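Local coordinates for putative protein (Neisseria meningitidis, PDB 2O3G) that is of unknown function but forms the transporter-associated domain of a CBS-domain membrane protein of the UPF0053 family that may bind flavin adenine dinucleotide, at residues A66-G70 against W71-V75; T47-G50 against L51-E55; L25-V28 against E29-Q33. All coordinates share one frame; numbering follows the deposited sequence.

Interaction 1: residues A66-G70 against W71-V75; sequences ADFHG and WRFEV. With EDO (1,2-ethanediol), chain C.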
loop_
_atom_site.group_PDB
_atom_site.type_symbol
_atom_site.label_atom_id
_atom_site.label_comp_id
_atom_site.label_asym_id
_atom_site.label_seq_id
_atom_site.Cartn_x
_atom_site.Cartn_y
_atom_site.Cartn_z
ATOM N N ALA A 66 -4.115 -2.190 -5.352
ATOM C CA ALA A 66 -5.311 -2.159 -4.560
ATOM C C ALA A 66 -5.731 -0.782 -4.565
ATOM O O ALA A 66 -4.865 0.101 -4.358
ATOM C CB ALA A 66 -4.992 -2.572 -3.103
ATOM N N ASP A 67 -7.024 -0.552 -4.695
ATOM C CA ASP A 67 -7.555 0.849 -4.552
ATOM C C ASP A 67 -8.094 1.123 -3.169
ATOM O O ASP A 67 -8.877 0.319 -2.680
ATOM C CB ASP A 67 -8.686 1.126 -5.573
ATOM C CG ASP A 67 -8.180 1.088 -7.070
ATOM O OD1 ASP A 67 -9.012 1.231 -8.003
ATOM O OD2 ASP A 67 -6.950 0.985 -7.325
ATOM N N PHE A 68 -7.746 2.274 -2.578
ATOM C CA PHE A 68 -8.099 2.571 -1.232
ATOM C C PHE A 68 -8.336 4.083 -0.989
ATOM O O PHE A 68 -7.428 4.860 -1.153
ATOM C CB PHE A 68 -6.883 2.072 -0.412
ATOM C CG PHE A 68 -6.969 2.260 1.106
ATOM C CD1 PHE A 68 -7.528 1.265 1.911
ATOM C CD2 PHE A 68 -6.416 3.380 1.699
ATOM C CE1 PHE A 68 -7.628 1.426 3.360
ATOM C CE2 PHE A 68 -6.435 3.548 3.140
ATOM C CZ PHE A 68 -7.047 2.552 3.951
ATOM N N HIS A 69 -9.519 4.494 -0.540
ATOM C CA HIS A 69 -9.782 5.871 -0.254
ATOM C C HIS A 69 -9.236 6.866 -1.254
ATOM O O HIS A 69 -8.650 7.886 -0.851
ATOM C CB HIS A 69 -9.280 6.281 1.109
ATOM C CG HIS A 69 -10.190 5.874 2.213
ATOM N ND1 HIS A 69 -10.321 4.546 2.621
ATOM C CD2 HIS A 69 -11.059 6.593 2.960
ATOM C CE1 HIS A 69 -11.199 4.463 3.599
ATOM N NE2 HIS A 69 -11.646 5.692 3.838
ATOM N N GLY A 70 -9.471 6.609 -2.546
ATOM C CA GLY A 70 -9.128 7.587 -3.555
ATOM C C GLY A 70 -7.715 7.454 -4.121
ATOM O O GLY A 70 -7.300 8.301 -4.883
ATOM N N TRP A 71 -6.969 6.439 -3.700
ATOM C CA TRP A 71 -5.643 6.210 -4.202
ATOM C C TRP A 71 -5.507 4.758 -4.660
ATOM O O TRP A 71 -6.318 3.908 -4.279
ATOM C CB TRP A 71 -4.660 6.451 -3.135
ATOM C CG TRP A 71 -4.701 7.747 -2.519
ATOM C CD1 TRP A 71 -5.523 8.138 -1.576
ATOM C CD2 TRP A 71 -3.765 8.823 -2.714
ATOM N NE1 TRP A 71 -5.220 9.448 -1.163
ATOM C CE2 TRP A 71 -4.149 9.876 -1.869
ATOM C CE3 TRP A 71 -2.708 9.032 -3.601
ATOM C CZ2 TRP A 71 -3.492 11.080 -1.826
ATOM C CZ3 TRP A 71 -2.016 10.245 -3.539
ATOM C CH2 TRP A 71 -2.414 11.255 -2.661
ATOM N N ARG A 72 -4.503 4.497 -5.497
ATOM C CA ARG A 72 -4.156 3.162 -6.029
ATOM C C ARG A 72 -2.773 2.776 -5.546
ATOM O O ARG A 72 -1.866 3.616 -5.429
ATOM C CB ARG A 72 -4.099 3.249 -7.511
ATOM C CG ARG A 72 -3.777 1.988 -8.160
ATOM C CD ARG A 72 -4.313 2.026 -9.555
ATOM N NE ARG A 72 -5.658 1.509 -9.547
ATOM C CZ ARG A 72 -6.440 1.344 -10.616
ATOM N NH1 ARG A 72 -6.013 1.619 -11.843
ATOM N NH2 ARG A 72 -7.665 0.882 -10.438
ATOM N N PHE A 73 -2.603 1.514 -5.209
ATOM C CA PHE A 73 -1.332 1.085 -4.632
ATOM C C PHE A 73 -0.920 -0.061 -5.435
ATOM O O PHE A 73 -1.700 -0.989 -5.595
ATOM C CB PHE A 73 -1.569 0.666 -3.231
ATOM C CG PHE A 73 -1.836 1.824 -2.325
ATOM C CD1 PHE A 73 -0.821 2.427 -1.669
ATOM C CD2 PHE A 73 -3.123 2.308 -2.157
ATOM C CE1 PHE A 73 -1.097 3.490 -0.784
ATOM C CE2 PHE A 73 -3.364 3.338 -1.277
ATOM C CZ PHE A 73 -2.342 3.935 -0.602
ATOM N N GLU A 74 0.256 0.019 -6.039
ATOM C CA GLU A 74 0.590 -1.010 -7.032
ATOM C C GLU A 74 1.933 -1.581 -6.770
ATOM O O GLU A 74 2.898 -0.857 -6.533
ATOM C CB GLU A 74 0.586 -0.424 -8.428
ATOM C CG GLU A 74 0.842 -1.455 -9.533
ATOM C CD GLU A 74 0.954 -0.830 -10.927
ATOM O OE1 GLU A 74 0.979 0.433 -11.055
ATOM O OE2 GLU A 74 1.007 -1.600 -11.908
ATOM N N VAL A 75 2.011 -2.883 -6.788
ATOM C CA VAL A 75 3.284 -3.480 -6.425
ATOM C C VAL A 75 4.152 -3.474 -7.660
ATOM O O VAL A 75 3.803 -4.010 -8.737
ATOM C CB VAL A 75 3.098 -4.853 -5.797
ATOM C CG1 VAL A 75 1.794 -5.327 -6.136
ATOM C CG2 VAL A 75 4.144 -5.838 -6.267
HETATM C C1 EDO C . -12.642 1.946 -0.331
HETATM O O1 EDO C . -11.566 2.835 -0.673
HETATM C C2 EDO C . -12.401 1.527 1.120
HETATM O O2 EDO C . -11.872 0.207 1.065
#
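Asp-67 and Arg-72 form a salt bridge across a two-residue beta hairpin, where strand 65-68 turns back antiparallel into strand 71-79 through a type I' turn from Phe-68 to Trp-71. The guanidinium grips the carboxylate side-on: Arg-72 NE lies 2.6 Å from Asp-67 OD2 in a nearly straight bond (168°), and Arg-72 NH2 lies 2.8 Å from Asp-67 OD1. Both oxygens use their syn lone pairs, and the two planes are only 26° apart. A bend at chi3 (-90°) of Arg-72 turns NE and NH2 toward the acid. Phe-68 and Trp-71 close the turn as a hydrogen-bonded pair, Phe-68 N reaching Trp-71 O at 2.8 Å; Ala-66 and Phe-73 pair likewise further from the turn. On the other face of the hairpin, Phe-68 CB touches Phe-73 CE2 at 3.8 Å, and Ala-66 O lies at the edge of the Phe-73 ring. At the turn, His-69 N donates to 1,2-ethanediol O1 (2.6 Å). Strand 65-68 is an outer strand of the antiparallel sheet, while strand 82-90 pairs with the far side of strand 71-79; helix 48-56 covers Phe-68 and Phe-73 through Leu-51, Val-48 and Ile-52.

Interaction 2: residues T47-G50 against L51-E55; sequences TVAG and LIMEE. With EDO (1,2-ethanediol), chain C.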
loop_
_atom_site.group_PDB
_atom_site.type_symbol
_atom_site.label_atom_id
_atom_site.label_comp_id
_atom_site.label_asym_id
_atom_site.label_seq_id
_atom_site.Cartn_x
_atom_site.Cartn_y
_atom_site.Cartn_z
ATOM N N THR A 47 1.156 -1.390 7.331
ATOM C CA THR A 47 2.086 -0.979 6.279
ATOM C C THR A 47 1.431 -0.933 4.899
ATOM O O THR A 47 0.347 -1.630 4.629
ATOM C CB THR A 47 3.320 -1.991 6.158
ATOM O OG1 THR A 47 2.876 -3.276 5.647
ATOM C CG2 THR A 47 4.023 -2.135 7.484
ATOM N N VAL A 48 2.109 -0.180 4.006
ATOM C CA VAL A 48 1.629 -0.077 2.632
ATOM C C VAL A 48 1.432 -1.466 2.088
ATOM O O VAL A 48 0.363 -1.836 1.551
ATOM C CB VAL A 48 2.573 0.795 1.776
ATOM C CG1 VAL A 48 2.019 0.987 0.395
ATOM C CG2 VAL A 48 2.809 2.096 2.474
ATOM N N ALA A 49 2.429 -2.298 2.277
ATOM C CA ALA A 49 2.328 -3.634 1.691
ATOM C C ALA A 49 1.169 -4.297 2.296
ATOM O O ALA A 49 0.421 -4.933 1.565
ATOM C CB ALA A 49 3.601 -4.491 1.987
ATOM N N GLY A 50 1.027 -4.161 3.639
ATOM C CA GLY A 50 -0.057 -4.820 4.376
ATOM C C GLY A 50 -1.406 -4.360 3.842
ATOM O O GLY A 50 -2.326 -5.192 3.621
ATOM N N LEU A 51 -1.529 -3.043 3.587
ATOM C CA LEU A 51 -2.736 -2.497 2.973
ATOM C C LEU A 51 -3.054 -3.255 1.752
ATOM O O LEU A 51 -4.201 -3.685 1.569
ATOM C CB LEU A 51 -2.622 -0.978 2.711
ATOM C CG LEU A 51 -3.251 -0.143 1.595
ATOM C CD1 LEU A 51 -4.348 -0.770 0.807
ATOM C CD2 LEU A 51 -3.691 1.159 2.216
ATOM N N ILE A 52 -2.071 -3.432 0.881
ATOM C CA ILE A 52 -2.400 -4.123 -0.396
ATOM C C ILE A 52 -2.907 -5.518 -0.165
ATOM O O ILE A 52 -3.902 -5.897 -0.760
ATOM C CB ILE A 52 -1.221 -4.227 -1.382
ATOM C CG1 ILE A 52 -0.614 -2.847 -1.631
ATOM C CG2 ILE A 52 -1.646 -5.027 -2.630
ATOM C CD1 ILE A 52 0.304 -2.785 -2.806
HETATM N N MSE A 53 -2.215 -6.287 0.678
HETATM C CA MSE A 53 -2.626 -7.701 0.979
HETATM C C MSE A 53 -3.991 -7.795 1.567
HETATM O O MSE A 53 -4.801 -8.645 1.143
HETATM C CB MSE A 53 -1.700 -8.378 1.969
HETATM C CG MSE A 53 -0.382 -7.692 2.159
HETATM SE SE MSE A 53 0.822 -9.155 2.516
HETATM C CE MSE A 53 2.379 -8.390 3.525
ATOM N N GLU A 54 -4.233 -6.940 2.557
ATOM C CA GLU A 54 -5.574 -6.748 3.087
ATOM C C GLU A 54 -6.644 -6.568 2.012
ATOM O O GLU A 54 -7.514 -7.400 1.940
ATOM C CB GLU A 54 -5.599 -5.593 4.076
ATOM C CG GLU A 54 -6.986 -5.087 4.411
ATOM C CD GLU A 54 -7.692 -6.014 5.371
ATOM O OE1 GLU A 54 -7.540 -7.249 5.246
ATOM O OE2 GLU A 54 -8.398 -5.510 6.269
ATOM N N GLU A 55 -6.607 -5.517 1.169
ATOM C CA GLU A 55 -7.660 -5.384 0.153
ATOM C C GLU A 55 -7.671 -6.603 -0.786
ATOM O O GLU A 55 -8.672 -7.262 -0.895
ATOM C CB GLU A 55 -7.646 -4.024 -0.567
ATOM C CG GLU A 55 -8.661 -2.906 -0.005
ATOM C CD GLU A 55 -10.102 -2.860 -0.697
ATOM O OE1 GLU A 55 -10.489 -3.802 -1.452
ATOM O OE2 GLU A 55 -10.879 -1.865 -0.479
HETATM C C1 EDO C . -12.642 1.946 -0.331
HETATM O O1 EDO C . -11.566 2.835 -0.673
HETATM C C2 EDO C . -12.401 1.527 1.120
HETATM O O2 EDO C . -11.872 0.207 1.065
#
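Thr-47 O accepts from Leu-51 N at 2.6 Å in the first turn of helix 48-56, whose N-cap is Thr-47. The capping bond runs from Gly-50 N to Thr-47 OG1, 2.9 Å long and bent to 152°. With chi1 at 69°, the hydroxyl is brought round to this amide at the start of the helix; it also makes a weak hydrogen bond to Gly-23 O. Backbone bonds of the i to i+4 kind follow in unbroken order: Ile-52 N to Val-48 O, Met-53 N to Ala-49 O and Glu-54 N to Gly-50 O, the last 2.8 Å long.

The apolar side-chain contact between the two segments is that of Ala-49 with the selenomethionine Met-53, which runs back along the helix and brings its terminal CE 4.4 Å from Ala-49 CB. Leu-51 CB and Ile-52 CG1, the latter beside its own backbone N (chi1 -53°), lie against the Val-48 carbonyl oxygen. The buried flank of the helix faces the antiparallel sheet: Val-48, Leu-51 and Ile-52 all touch Phe-73, and Leu-51 also meets Phe-68.

Two acidic side chains follow, with different partners. The carboxylate of Glu-54 lies close to that of Asp-44, which could raise the affinity of one of them for a proton. Ethanediol O2 donates to Glu-55 OE2 at 2.8 Å.

Interaction 3: residues L25-V28 against E29-Q33; sequences LEYV and ELAPQ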
loop_
_atom_site.group_PDB
_atom_site.type_symbol
_atom_site.label_atom_id
_atom_site.label_comp_id
_atom_site.label_asym_id
_atom_site.label_seq_id
_atom_site.Cartn_x
_atom_site.Cartn_y
_atom_site.Cartn_z
ATOM N N LEU A 25 6.603 0.603 4.461
ATOM C CA LEU A 25 6.313 1.903 5.110
ATOM C C LEU A 25 5.076 1.646 5.997
ATOM O O LEU A 25 4.128 0.862 5.641
ATOM C CB LEU A 25 5.940 2.924 4.052
ATOM C CG LEU A 25 6.511 4.293 4.312
ATOM C CD1 LEU A 25 5.441 5.226 3.869
ATOM C CD2 LEU A 25 7.068 4.663 5.702
ATOM N N GLU A 26 5.113 2.276 7.144
ATOM C CA GLU A 26 4.001 2.215 8.082
ATOM C C GLU A 26 2.911 3.184 7.679
ATOM O O GLU A 26 3.154 4.383 7.533
ATOM C CB GLU A 26 4.507 2.575 9.496
ATOM C CG GLU A 26 5.329 1.414 10.078
ATOM C CD GLU A 26 5.878 1.629 11.447
ATOM O OE1 GLU A 26 5.977 2.777 11.937
ATOM O OE2 GLU A 26 6.258 0.599 12.069
ATOM N N TYR A 27 1.725 2.643 7.534
ATOM C CA TYR A 27 0.527 3.441 7.389
ATOM C C TYR A 27 0.508 4.637 8.255
ATOM O O TYR A 27 0.158 5.731 7.820
ATOM C CB TYR A 27 -0.671 2.664 7.700
ATOM C CG TYR A 27 -1.923 3.354 7.281
ATOM C CD1 TYR A 27 -2.516 3.067 6.083
ATOM C CD2 TYR A 27 -2.519 4.252 8.097
ATOM C CE1 TYR A 27 -3.679 3.700 5.667
ATOM C CE2 TYR A 27 -3.709 4.892 7.728
ATOM C CZ TYR A 27 -4.274 4.597 6.494
ATOM O OH TYR A 27 -5.454 5.218 6.141
ATOM N N VAL A 28 1.018 4.486 9.440
ATOM C CA VAL A 28 0.984 5.589 10.354
ATOM C C VAL A 28 1.903 6.659 9.898
ATOM O O VAL A 28 1.836 7.795 10.329
ATOM C CB VAL A 28 1.287 5.022 11.758
ATOM C CG1 VAL A 28 2.064 5.977 12.642
ATOM C CG2 VAL A 28 -0.030 4.712 12.364
ATOM N N GLU A 29 2.832 6.292 9.040
ATOM C CA GLU A 29 3.848 7.259 8.598
ATOM C C GLU A 29 3.464 7.924 7.245
ATOM O O GLU A 29 3.582 9.118 7.121
ATOM C CB GLU A 29 5.222 6.585 8.548
ATOM C CG GLU A 29 5.995 6.520 9.970
ATOM C CD GLU A 29 6.320 7.903 10.654
ATOM O OE1 GLU A 29 6.694 8.872 9.908
ATOM O OE2 GLU A 29 6.205 8.015 11.943
ATOM N N LEU A 30 3.016 7.123 6.274
ATOM C CA LEU A 30 2.471 7.555 5.010
ATOM C C LEU A 30 1.205 8.417 5.190
ATOM O O LEU A 30 1.147 9.539 4.685
ATOM C CB LEU A 30 2.040 6.335 4.235
ATOM C CG LEU A 30 2.150 6.368 2.705
ATOM C CD1 LEU A 30 0.987 5.659 2.120
ATOM C CD2 LEU A 30 2.337 7.811 2.132
ATOM N N ALA A 31 0.206 7.894 5.899
ATOM C CA ALA A 31 -1.148 8.493 5.952
ATOM C C ALA A 31 -1.209 9.938 6.328
ATOM O O ALA A 31 -1.776 10.716 5.637
ATOM C CB ALA A 31 -2.060 7.706 6.819
ATOM N N PRO A 32 -0.550 10.341 7.365
ATOM C CA PRO A 32 -0.636 11.751 7.661
ATOM C C PRO A 32 -0.065 12.542 6.553
ATOM O O PRO A 32 -0.259 13.699 6.442
ATOM C CB PRO A 32 0.326 11.927 8.790
ATOM C CG PRO A 32 0.642 10.592 9.292
ATOM C CD PRO A 32 0.324 9.594 8.278
ATOM N N GLN A 33 0.728 11.961 5.716
ATOM C CA GLN A 33 1.254 12.788 4.653
ATOM C C GLN A 33 0.283 12.790 3.460
ATOM O O GLN A 33 0.295 13.715 2.720
ATOM C CB GLN A 33 2.592 12.200 4.158
ATOM C CG GLN A 33 3.911 12.525 4.917
ATOM C CD GLN A 33 5.092 11.680 4.293
ATOM O OE1 GLN A 33 5.854 12.162 3.412
ATOM N NE2 GLN A 33 5.173 10.400 4.684
#
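Tyr-27 and Ala-31 meet one helical turn apart, the methyl CB of Ala-31 lying over one face of the phenol ring, 3.4 Å from Tyr-27 CE2. A first torsion of -168° sets Tyr-27 CG anti to its backbone N and carries the ring along the chain to that methyl, while OH is hydrogen-bonded to Pro-37 O. Leu-25 brings its two branches to different partners: CD1 packs 3.6 Å from Leu-30 CB, and CD2 lies 3.9 Å from Glu-29 CB, its side chain crossing each of theirs at about a right angle. These contacts belong to the short helix 27-30 of the transporter-associated domain; Glu-26 occupies its N-cap position. Leu-30 N donates to Glu-26 O at 3.0 Å, in the carbonyl plane, and Ala-31 N donates to Tyr-27 O. Glu-26 and Glu-29 both place CG beside the backbone N, yet Glu-26 then runs extended whereas Glu-29 bends at chi2 (-61°). Their carboxylates stay apart, Glu-26 OE1 lying 5.2 Å from Glu-29 OE2. Pro-32 has no N-H for Val-28 O; its CD lies there instead. Gln-33 folds its amide back, and NE2 donates to Glu-29 O at 3.2 Å in a straight bond (168°) from above the carbonyl plane.

How the interactions relate
Helix 48-56 touches both other contacts. Interaction 2 meets the hairpin of interaction 1, their centres 10 Å apart, where Leu-51 CD2 touches Phe-68 CD2 at 3.6 Å and Val-48 CG1 touches Phe-73 CD1 at 3.8 Å. Toward interaction 3, 12 Å away between centres, Val-48 N probably bonds to Leu-25 O at 2.8 Å, linking the chain ahead of helix 27-30 to the start of the longer helix. Interactions 1 and 3 also touch directly, Phe-68 CE2 lying 3.6 Å from Tyr-27 OH. All three meet at Leu-30 CD1, 4.0 Å from Val-48 CG2 and 4.2 Å from Phe-73 CE1. One ethanediol, probably from the crystallisation liquor, bridges interactions 1 and 2 through its two oxygens.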